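Local coordinates for adhesion and penetration protein autotransporter (Haemophilus influenzae, PDB 3SYJ), which promotes bacterial aggregation and adherence to and invasion of host cells, this chain being its secreted passenger domain, a probable serine protease followed by a long beta-helix, at residues Pro593-Tyr598 and Asp621-Thr626; Ser642-Ser647 and Asn696-Thr701; Asn88-Arg93 and Cys673-Trp678. One frame throughout, in Å; residues are numbered along the deposited sequence.

Contact 1 of 3, residues Pro593-Tyr598 and Asp621-Thr626; sequences PTPHAY and DWINRT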
loop_
_atom_site.group_PDB
_atom_site.type_symbol
_atom_site.label_atom_id
_atom_site.label_comp_id
_atom_site.label_asym_id
_atom_site.label_seq_id
_atom_site.Cartn_x
_atom_site.Cartn_y
_atom_site.Cartn_z
ATOM N N PRO A 593 11.516 -26.547 -30.203
ATOM C CA PRO A 593 12.849 -27.148 -30.299
ATOM C C PRO A 593 13.726 -26.345 -31.254
ATOM O O PRO A 593 13.229 -25.809 -32.247
ATOM C CB PRO A 593 12.564 -28.541 -30.875
ATOM C CG PRO A 593 11.123 -28.807 -30.569
ATOM C CD PRO A 593 10.449 -27.473 -30.627
ATOM N N THR A 594 15.010 -26.230 -30.949
ATOM C CA THR A 594 15.943 -25.653 -31.908
ATOM C C THR A 594 15.899 -26.530 -33.153
ATOM O O THR A 594 15.888 -27.751 -33.043
ATOM C CB THR A 594 17.377 -25.642 -31.352
ATOM O OG1 THR A 594 17.406 -24.883 -30.140
ATOM C CG2 THR A 594 18.346 -25.039 -32.362
ATOM N N PRO A 595 15.840 -25.918 -34.343
ATOM C CA PRO A 595 15.853 -26.700 -35.586
ATOM C C PRO A 595 17.155 -27.473 -35.780
ATOM O O PRO A 595 18.222 -26.966 -35.442
ATOM C CB PRO A 595 15.739 -25.623 -36.670
ATOM C CG PRO A 595 15.108 -24.459 -35.997
ATOM C CD PRO A 595 15.598 -24.483 -34.587
ATOM N N HIS A 596 17.069 -28.682 -36.331
ATOM C CA HIS A 596 18.262 -29.435 -36.712
ATOM C C HIS A 596 18.039 -30.109 -38.061
ATOM O O HIS A 596 16.925 -30.524 -38.379
ATOM C CB HIS A 596 18.622 -30.486 -35.654
ATOM C CG HIS A 596 19.213 -29.917 -34.400
ATOM N ND1 HIS A 596 20.480 -29.376 -34.352
ATOM C CD2 HIS A 596 18.714 -29.816 -33.145
ATOM C CE1 HIS A 596 20.732 -28.959 -33.123
ATOM N NE2 HIS A 596 19.677 -29.214 -32.372
ATOM N N ALA A 597 19.099 -30.226 -38.853
ATOM C CA ALA A 597 19.003 -30.871 -40.159
ATOM C C ALA A 597 18.457 -32.297 -40.055
ATOM O O ALA A 597 18.877 -33.081 -39.191
ATOM C CB ALA A 597 20.343 -30.864 -40.844
ATOM N N TYR A 598 17.520 -32.613 -40.946
ATOM C CA TYR A 598 16.839 -33.905 -41.000
ATOM C C TYR A 598 17.831 -35.036 -41.290
ATOM O O TYR A 598 18.757 -34.859 -42.071
ATOM C CB TYR A 598 15.785 -33.839 -42.110
ATOM C CG TYR A 598 14.892 -35.059 -42.292
ATOM C CD1 TYR A 598 13.697 -35.176 -41.596
ATOM C CD2 TYR A 598 15.228 -36.071 -43.188
ATOM C CE1 TYR A 598 12.861 -36.269 -41.766
ATOM C CE2 TYR A 598 14.400 -37.178 -43.370
ATOM C CZ TYR A 598 13.213 -37.269 -42.653
ATOM O OH TYR A 598 12.374 -38.353 -42.815
ATOM N N ASP A 621 17.400 -28.993 -26.004
ATOM C CA ASP A 621 17.843 -27.904 -26.866
ATOM C C ASP A 621 16.631 -27.229 -27.512
ATOM O O ASP A 621 16.227 -27.574 -28.628
ATOM C CB ASP A 621 18.806 -28.453 -27.925
ATOM C CG ASP A 621 19.277 -27.396 -28.896
ATOM O OD1 ASP A 621 19.132 -26.200 -28.593
ATOM O OD2 ASP A 621 19.799 -27.762 -29.967
ATOM N N TRP A 622 16.044 -26.282 -26.779
ATOM C CA TRP A 622 14.863 -25.538 -27.220
ATOM C C TRP A 622 15.139 -24.041 -27.274
ATOM O O TRP A 622 16.023 -23.539 -26.579
ATOM C CB TRP A 622 13.693 -25.779 -26.260
ATOM C CG TRP A 622 12.918 -27.017 -26.553
ATOM C CD1 TRP A 622 13.422 -28.264 -26.803
ATOM C CD2 TRP A 622 11.489 -27.141 -26.609
ATOM N NE1 TRP A 622 12.394 -29.147 -27.027
ATOM C CE2 TRP A 622 11.200 -28.485 -26.911
ATOM C CE3 TRP A 622 10.427 -26.242 -26.443
ATOM C CZ2 TRP A 622 9.892 -28.957 -27.043
ATOM C CZ3 TRP A 622 9.134 -26.711 -26.577
ATOM C CH2 TRP A 622 8.877 -28.057 -26.872
ATOM N N ILE A 623 14.367 -23.337 -28.100
ATOM C CA ILE A 623 14.412 -21.881 -28.168
ATOM C C ILE A 623 13.454 -21.273 -27.146
ATOM O O ILE A 623 12.290 -21.679 -27.055
ATOM C CB ILE A 623 14.015 -21.376 -29.572
ATOM C CG1 ILE A 623 14.876 -22.063 -30.643
ATOM C CG2 ILE A 623 14.136 -19.862 -29.640
ATOM C CD1 ILE A 623 14.587 -21.636 -32.071
ATOM N N ASN A 624 13.942 -20.303 -26.376
ATOM C CA ASN A 624 13.103 -19.612 -25.399
ATOM C C ASN A 624 12.343 -18.433 -26.012
ATOM O O ASN A 624 12.906 -17.663 -26.797
ATOM C CB ASN A 624 13.946 -19.148 -24.211
ATOM C CG ASN A 624 14.481 -20.313 -23.391
ATOM O OD1 ASN A 624 13.805 -21.331 -23.212
ATOM N ND2 ASN A 624 15.701 -20.170 -22.894
ATOM N N ARG A 625 11.067 -18.297 -25.651
ATOM C CA ARG A 625 10.208 -17.264 -26.231
ATOM C C ARG A 625 9.623 -16.280 -25.209
ATOM O O ARG A 625 9.584 -16.547 -24.003
ATOM C CB ARG A 625 9.061 -17.901 -27.023
ATOM C CG ARG A 625 9.495 -18.848 -28.132
ATOM C CD ARG A 625 10.355 -18.152 -29.177
ATOM N NE ARG A 625 10.238 -18.799 -30.482
ATOM C CZ ARG A 625 11.010 -18.533 -31.531
ATOM N NH1 ARG A 625 11.976 -17.634 -31.432
ATOM N NH2 ARG A 625 10.813 -19.170 -32.680
ATOM N N THR A 626 9.168 -15.139 -25.706
ATOM C CA THR A 626 8.498 -14.158 -24.873
ATOM C C THR A 626 7.168 -13.827 -25.516
ATOM O O THR A 626 7.040 -13.810 -26.741
ATOM C CB THR A 626 9.302 -12.847 -24.731
ATOM O OG1 THR A 626 9.477 -12.245 -26.019
ATOM C CG2 THR A 626 10.651 -13.099 -24.111
HETATM O O HOH W 1 16.061 -29.496 -30.756
#

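Contact 2 of 3, residues Ser642-Ser647 and Asn696-Thr701; sequences SRNVSS and NSIPKT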
loop_
_atom_site.group_PDB
_atom_site.type_symbol
_atom_site.label_atom_id
_atom_site.label_comp_id
_atom_site.label_asym_id
_atom_site.label_seq_id
_atom_site.Cartn_x
_atom_site.Cartn_y
_atom_site.Cartn_z
ATOM N N SER A 642 3.394 -23.163 -21.737
ATOM C CA SER A 642 4.150 -24.408 -21.650
ATOM C C SER A 642 5.643 -24.091 -21.616
ATOM O O SER A 642 6.035 -22.962 -21.319
ATOM C CB SER A 642 3.918 -25.258 -22.909
ATOM O OG SER A 642 4.397 -26.582 -22.743
ATOM N N ARG A 643 6.472 -25.088 -21.915
ATOM C CA ARG A 643 7.904 -25.051 -21.621
ATOM C C ARG A 643 8.644 -24.075 -22.517
ATOM O O ARG A 643 8.207 -23.789 -23.630
ATOM C CB ARG A 643 8.528 -26.444 -21.745
ATOM C CG ARG A 643 8.267 -27.150 -23.079
ATOM C CD ARG A 643 9.143 -28.397 -23.225
ATOM N NE ARG A 643 10.558 -28.043 -23.299
ATOM C CZ ARG A 643 11.541 -28.910 -23.526
ATOM N NH1 ARG A 643 11.271 -30.200 -23.707
ATOM N NH2 ARG A 643 12.800 -28.484 -23.569
ATOM N N ASN A 644 9.773 -23.581 -22.020
ATOM C CA ASN A 644 10.607 -22.628 -22.742
ATOM C C ASN A 644 9.888 -21.333 -23.125
ATOM O O ASN A 644 10.059 -20.799 -24.225
ATOM C CB ASN A 644 11.287 -23.287 -23.945
ATOM C CG ASN A 644 12.195 -24.442 -23.534
ATOM O OD1 ASN A 644 11.787 -25.603 -23.583
ATOM N ND2 ASN A 644 13.423 -24.124 -23.102
ATOM N N VAL A 645 9.081 -20.834 -22.199
ATOM C CA VAL A 645 8.569 -19.481 -22.288
ATOM C C VAL A 645 9.287 -18.688 -21.207
ATOM O O VAL A 645 9.082 -18.920 -20.012
ATOM C CB VAL A 645 7.050 -19.410 -22.051
ATOM C CG1 VAL A 645 6.581 -17.966 -22.093
ATOM C CG2 VAL A 645 6.299 -20.259 -23.082
ATOM N N SER A 646 10.155 -17.776 -21.630
ATOM C CA SER A 646 10.944 -16.995 -20.691
ATOM C C SER A 646 10.036 -16.117 -19.857
ATOM O O SER A 646 10.207 -15.994 -18.646
ATOM C CB SER A 646 11.958 -16.129 -21.432
ATOM O OG SER A 646 12.990 -16.925 -21.973
ATOM N N SER A 647 9.071 -15.497 -20.520
ATOM C CA SER A 647 8.173 -14.580 -19.843
ATOM C C SER A 647 6.902 -14.401 -20.641
ATOM O O SER A 647 6.914 -14.465 -21.873
ATOM C CB SER A 647 8.842 -13.217 -19.653
ATOM O OG SER A 647 9.179 -12.638 -20.901
ATOM N N ASN A 696 16.986 -28.839 -16.428
ATOM C CA ASN A 696 17.833 -27.683 -16.152
ATOM C C ASN A 696 17.839 -26.680 -17.293
ATOM O O ASN A 696 18.245 -25.537 -17.107
ATOM C CB ASN A 696 19.272 -28.115 -15.841
ATOM C CG ASN A 696 19.412 -28.752 -14.468
ATOM O OD1 ASN A 696 18.644 -28.463 -13.544
ATOM N ND2 ASN A 696 20.405 -29.622 -14.326
ATOM N N SER A 697 17.400 -27.109 -18.474
ATOM C CA SER A 697 17.421 -26.242 -19.645
ATOM C C SER A 697 16.149 -25.400 -19.744
ATOM O O SER A 697 16.099 -24.423 -20.480
ATOM C CB SER A 697 17.597 -27.062 -20.921
ATOM O OG SER A 697 16.344 -27.549 -21.369
ATOM N N ILE A 698 15.122 -25.778 -18.998
ATOM C CA ILE A 698 13.865 -25.050 -19.048
ATOM C C ILE A 698 13.809 -23.885 -18.050
ATOM O O ILE A 698 13.963 -24.082 -16.843
ATOM C CB ILE A 698 12.679 -25.997 -18.825
ATOM C CG1 ILE A 698 12.710 -27.119 -19.868
ATOM C CG2 ILE A 698 11.372 -25.218 -18.865
ATOM C CD1 ILE A 698 11.644 -28.173 -19.696
ATOM N N PRO A 699 13.588 -22.660 -18.557
ATOM C CA PRO A 699 13.503 -21.459 -17.719
ATOM C C PRO A 699 12.230 -21.435 -16.883
ATOM O O PRO A 699 11.222 -22.012 -17.296
ATOM C CB PRO A 699 13.453 -20.325 -18.753
ATOM C CG PRO A 699 12.861 -20.977 -19.957
ATOM C CD PRO A 699 13.545 -22.305 -19.987
ATOM N N LYS A 700 12.287 -20.791 -15.722
ATOM C CA LYS A 700 11.097 -20.562 -14.916
ATOM C C LYS A 700 10.339 -19.371 -15.494
ATOM O O LYS A 700 10.816 -18.238 -15.452
ATOM C CB LYS A 700 11.471 -20.272 -13.463
ATOM C CG LYS A 700 12.018 -21.465 -12.705
ATOM C CD LYS A 700 12.218 -21.148 -11.234
ATOM C CE LYS A 700 13.032 -22.240 -10.538
ATOM N NZ LYS A 700 13.312 -21.889 -9.112
ATOM N N THR A 701 9.153 -19.627 -16.025
ATOM C CA THR A 701 8.384 -18.588 -16.692
ATOM C C THR A 701 8.047 -17.419 -15.769
ATOM O O THR A 701 7.449 -17.604 -14.709
ATOM C CB THR A 701 7.078 -19.158 -17.233
ATOM O OG1 THR A 701 7.373 -20.277 -18.081
ATOM C CG2 THR A 701 6.326 -18.095 -18.011
HETATM O O HOH W 2 5.546 -22.111 -18.520
HETATM O O HOH W 3 15.308 -26.401 -23.589
HETATM O O HOH W 4 9.472 -22.490 -19.411
HETATM O O HOH W 5 12.896 -16.843 -17.279
#

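Contact 3 of 3, residues Asn88-Arg93 and Cys673-Trp678; sequences NPDQHR and CTRSDW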
loop_
_atom_site.group_PDB
_atom_site.type_symbol
_atom_site.label_atom_id
_atom_site.label_comp_id
_atom_site.label_asym_id
_atom_site.label_seq_id
_atom_site.Cartn_x
_atom_site.Cartn_y
_atom_site.Cartn_z
ATOM N N ASN A 88 6.764 -29.420 -45.708
ATOM C CA ASN A 88 5.705 -28.585 -45.154
ATOM C C ASN A 88 5.064 -27.801 -46.289
ATOM O O ASN A 88 5.699 -26.917 -46.854
ATOM C CB ASN A 88 6.292 -27.632 -44.097
ATOM C CG ASN A 88 5.253 -26.676 -43.503
ATOM O OD1 ASN A 88 4.073 -26.699 -43.864
ATOM N ND2 ASN A 88 5.701 -25.826 -42.589
ATOM N N PRO A 89 3.809 -28.131 -46.640
ATOM C CA PRO A 89 3.121 -27.490 -47.776
ATOM C C PRO A 89 2.953 -25.961 -47.637
ATOM O O PRO A 89 2.780 -25.286 -48.651
ATOM C CB PRO A 89 1.757 -28.198 -47.801
ATOM C CG PRO A 89 1.586 -28.720 -46.394
ATOM C CD PRO A 89 2.968 -29.170 -46.022
ATOM N N ASP A 90 3.020 -25.430 -46.416
ATOM C CA ASP A 90 2.964 -23.979 -46.207
ATOM C C ASP A 90 4.093 -23.228 -46.906
ATOM O O ASP A 90 4.015 -22.014 -47.091
ATOM C CB ASP A 90 2.985 -23.637 -44.712
ATOM C CG ASP A 90 1.714 -24.053 -44.006
ATOM O OD1 ASP A 90 0.870 -24.691 -44.667
ATOM O OD2 ASP A 90 1.563 -23.759 -42.801
ATOM N N GLN A 91 5.141 -23.943 -47.291
ATOM C CA GLN A 91 6.319 -23.288 -47.851
ATOM C C GLN A 91 6.124 -22.890 -49.302
ATOM O O GLN A 91 6.737 -21.934 -49.774
ATOM C CB GLN A 91 7.566 -24.164 -47.724
ATOM C CG GLN A 91 8.784 -23.561 -48.417
ATOM C CD GLN A 91 10.086 -24.281 -48.080
ATOM O OE1 GLN A 91 10.113 -25.514 -47.939
ATOM N NE2 GLN A 91 11.175 -23.513 -47.954
ATOM N N HIS A 92 5.280 -23.633 -50.012
ATOM C CA HIS A 92 5.032 -23.350 -51.421
ATOM C C HIS A 92 6.334 -23.151 -52.185
ATOM O O HIS A 92 6.532 -22.124 -52.850
ATOM C CB HIS A 92 4.156 -22.107 -51.564
ATOM C CG HIS A 92 2.773 -22.289 -51.030
ATOM N ND1 HIS A 92 1.705 -22.629 -51.832
ATOM C CD2 HIS A 92 2.289 -22.205 -49.770
ATOM C CE1 HIS A 92 0.617 -22.733 -51.089
ATOM N NE2 HIS A 92 0.943 -22.481 -49.835
ATOM N N ARG A 93 7.229 -24.130 -52.092
ATOM C CA ARG A 93 8.490 -24.033 -52.812
ATOM C C ARG A 93 8.225 -23.845 -54.310
ATOM O O ARG A 93 7.309 -24.445 -54.878
ATOM C CB ARG A 93 9.381 -25.244 -52.542
ATOM C CG ARG A 93 10.860 -24.921 -52.659
ATOM C CD ARG A 93 11.731 -26.161 -52.505
ATOM N NE ARG A 93 11.969 -26.513 -51.108
ATOM C CZ ARG A 93 11.599 -27.664 -50.561
ATOM N NH1 ARG A 93 10.975 -28.587 -51.291
ATOM N NH2 ARG A 93 11.860 -27.898 -49.285
ATOM N N CYS A 673 3.297 -29.391 -26.848
ATOM C CA CYS A 673 2.888 -29.174 -28.230
ATOM C C CYS A 673 4.052 -28.705 -29.078
ATOM O O CYS A 673 4.679 -27.695 -28.769
ATOM C CB CYS A 673 1.779 -28.126 -28.298
ATOM S SG CYS A 673 0.185 -28.734 -27.797
ATOM N N THR A 674 4.325 -29.427 -30.159
ATOM C CA THR A 674 5.410 -29.064 -31.068
ATOM C C THR A 674 4.973 -29.287 -32.503
ATOM O O THR A 674 4.216 -30.220 -32.790
ATOM C CB THR A 674 6.665 -29.928 -30.828
ATOM O OG1 THR A 674 6.319 -31.306 -30.983
ATOM C CG2 THR A 674 7.224 -29.709 -29.435
ATOM N N ARG A 675 5.443 -28.424 -33.402
ATOM C CA ARG A 675 5.172 -28.579 -34.827
ATOM C C ARG A 675 6.407 -29.085 -35.575
ATOM O O ARG A 675 7.519 -28.616 -35.351
ATOM C CB ARG A 675 4.669 -27.275 -35.464
ATOM C CG ARG A 675 4.821 -27.298 -36.981
ATOM C CD ARG A 675 3.666 -26.676 -37.748
ATOM N NE ARG A 675 3.943 -25.290 -38.076
ATOM C CZ ARG A 675 3.607 -24.681 -39.211
ATOM N NH1 ARG A 675 2.977 -25.327 -40.184
ATOM N NH2 ARG A 675 3.927 -23.404 -39.372
ATOM N N SER A 676 6.206 -30.049 -36.463
ATOM C CA SER A 676 7.312 -30.621 -37.210
ATOM C C SER A 676 7.723 -29.687 -38.330
ATOM O O SER A 676 6.897 -29.326 -39.166
ATOM C CB SER A 676 6.910 -31.967 -37.791
ATOM O OG SER A 676 7.760 -32.323 -38.864
ATOM N N ASP A 677 8.998 -29.300 -38.349
ATOM C CA ASP A 677 9.547 -28.504 -39.447
ATOM C C ASP A 677 9.457 -29.259 -40.771
ATOM O O ASP A 677 9.349 -28.655 -41.847
ATOM C CB ASP A 677 11.010 -28.135 -39.179
ATOM C CG ASP A 677 11.160 -27.052 -38.128
ATOM O OD1 ASP A 677 10.234 -26.228 -37.982
ATOM O OD2 ASP A 677 12.209 -27.013 -37.452
ATOM N N TRP A 678 9.499 -30.585 -40.682
ATOM C CA TRP A 678 9.578 -31.424 -41.871
ATOM C C TRP A 678 8.230 -31.612 -42.560
ATOM O O TRP A 678 8.162 -31.677 -43.784
ATOM C CB TRP A 678 10.214 -32.786 -41.551
ATOM C CG TRP A 678 10.487 -33.588 -42.792
ATOM C CD1 TRP A 678 9.717 -34.593 -43.304
ATOM C CD2 TRP A 678 11.586 -33.423 -43.699
ATOM N NE1 TRP A 678 10.272 -35.071 -44.467
ATOM C CE2 TRP A 678 11.419 -34.369 -44.733
ATOM C CE3 TRP A 678 12.696 -32.573 -43.737
ATOM C CZ2 TRP A 678 12.320 -34.485 -45.791
ATOM C CZ3 TRP A 678 13.586 -32.689 -44.787
ATOM C CH2 TRP A 678 13.396 -33.637 -45.797
HETATM O O HOH W 6 8.541 -25.848 -41.856
HETATM O O HOH W 7 9.453 -28.201 -44.856
#

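Contact 1 of 3, residues Pro593-Tyr598 and Asp621-Thr626
The carboxylate of Asp621 ties the two segments together, with one oxygen for Thr594 and the other for His596. Thr594 OG1 donates to Asp621 OD1 at 2.7 Å, coming down from above the carboxylate plane. His596 NE2 donates to Asp621 OD2 at 2.8 Å, nearly in the plane of its own ring, which stands 64° from the carboxylate. Asp621 reaches both because its CG lies anti to the backbone N (chi1 178°). Backbone joins in: Thr594 N gives a hydrogen bond of 2.9 Å to Asp621 O. ND1 of His596 is engaged by Asp14 of helix 9-17, so the imidazole lies between two carboxylates, a setting that would favour its doubly protonated form. The other close-packed part is apolar. Pro593 lies flat over one face of Trp622, its CA 3.7 Å from the centroid of the five-membered ring in a CH-pi contact and its CG 3.7 Å from Trp622 CE2. Packing is looser toward Ile623, where Pro595 CD and Ile623 CD1 merely graze at 3.9 Å and both residues are partly exposed. A water also lies 2.9 Å from both Thr594 O and Asp621 O, placed to bridge them. Pro593 and Trp622 form an antiparallel, non-hydrogen-bonded beta pair between strands 586-593 and 622-629. The arrangement closes the base of a long excursion, carrying helix 603-609, from the beta-solenoid of an autotransporter passenger domain.

Contact 2 of 3, residues Ser642-Ser647 and Asn696-Thr701
Arg643 meets Ile698 at the root and at the tip of its chain, beginning at CB, which lies 4.1 Å from Ile698 CD1. CG turns in between the backbone N and the carbonyl carbon (chi1 53°), and a bend at chi3 (-65°) folds the chain back so that the guanidinium returns to the same methyl. Arg643 NE is 3.8 Å from Ile698 CD1 and CZ is nearly as close, the methyl sitting over one face of the group, toward its rim; Trp622 makes a cation-pi contact on the other face. NE also donates to Asn644 OD1 at 2.7 Å, close to the guanidinium plane, and NH2 adds a weak bond to the same oxygen. Arg643 NH2 also reaches Ile698 CG1 at 3.9 Å. NH1 forms a salt bridge with Asp619. The tip is thus fixed in orientation, covered on both faces and bonded at its edge. Asn644 in turn lays ND2 3.6 Å from Pro699 CD and donates to Asn624 OD1 and to a water, which itself donates to Ser697 OG, a hydroxyl also bonded to Val694 O. Further along, Thr701 OG1 donates to Val645 O at 2.9 Å in the carbonyl plane, and accepts a hydrogen bond from a water 2.6 Å from OG1 that also serves Ser642 O. Another water joins Val645 N to Pro699 O, and one more joins Ser646 O to Lys700 O, so several polar atoms of the seam are joined through water. Ile698 completes its packing on Leu689 and Leu720. The contact lies where the chain leaves helix 692-697 and enters strand 701-709, which runs parallel to strand 645-654; strand 622-629, also parallel, is a further neighbour of the latter.

Contact 3 of 3, residues Asn88-Arg93 and Cys673-Trp678
Asp90 and Arg675 supply the ionic part of the contact. Arg675 NH1 points at Asp90 OD2 over 3.4 Å, a salt bridge whose hydrogen bond is nearly straight (164°) but weak. The oxygen sits at the edge of the guanidinium, near its plane. Both groups have firmer partners: Asp90 OD1 pairs with Arg491 and OD2 accepts from Asn494 N, while Arg675 NH2 donates to Asn494 O and Asn540 OD1 and its NH1 to Gly680 O. The long bridge is therefore one link in a polar network in which the arginine is spread over several acceptors. By van der Waals contact, Asn88 places ND2 over one face of the guanidinium, 3.7 Å from Arg675 NH1, with the amide turned 73° from that plane. With CG anti to the backbone N (chi1 178°), the Asn88 amide reaches toward Arg675 while its OD1 accepts from Asp90 N at 3.0 Å, an Asx turn that sets the amide at the start of the 3-10 segment 89-91. Water carries the remaining links. Two molecules donate to Asp677 O; one, 2.9 Å from that oxygen, accepts from Asn88 ND2 and the other accepts from Asn88 N. The Asp677 carboxylate pairs with Arg592, and Trp678 shares a backbone hydrogen bond with Asn87. The contact thus joins a loop of the protease domain, between strands 79-80 and 96-100, to the end of strand 669-675, which pairs antiparallel with strand 682-688 and is also fastened to it by the Cys673-Cys684 disulfide.

Contacts 1 and 2 are partly buried and lie within the same solenoid region, each with one segment on the neighbouring parallel strands 622-629 and 645-654; they meet directly where Asn624 bonds Asn644 and Arg625 O faces Ser646 N. Contact 3 is a surface contact, joining two parts of the chain some 580 residues apart. Chemistry follows place: several direct hydrogen bonds and ring packing in contact 1, aliphatic packing with one direct bond and several bridging waters in contact 2, and a long salt bridge with water links in contact 3. Contact 1 touches contact 3 through the stacked rings of Tyr598 and Trp678, whereas contacts 2 and 3 stay about 5 Å apart at their nearest atoms.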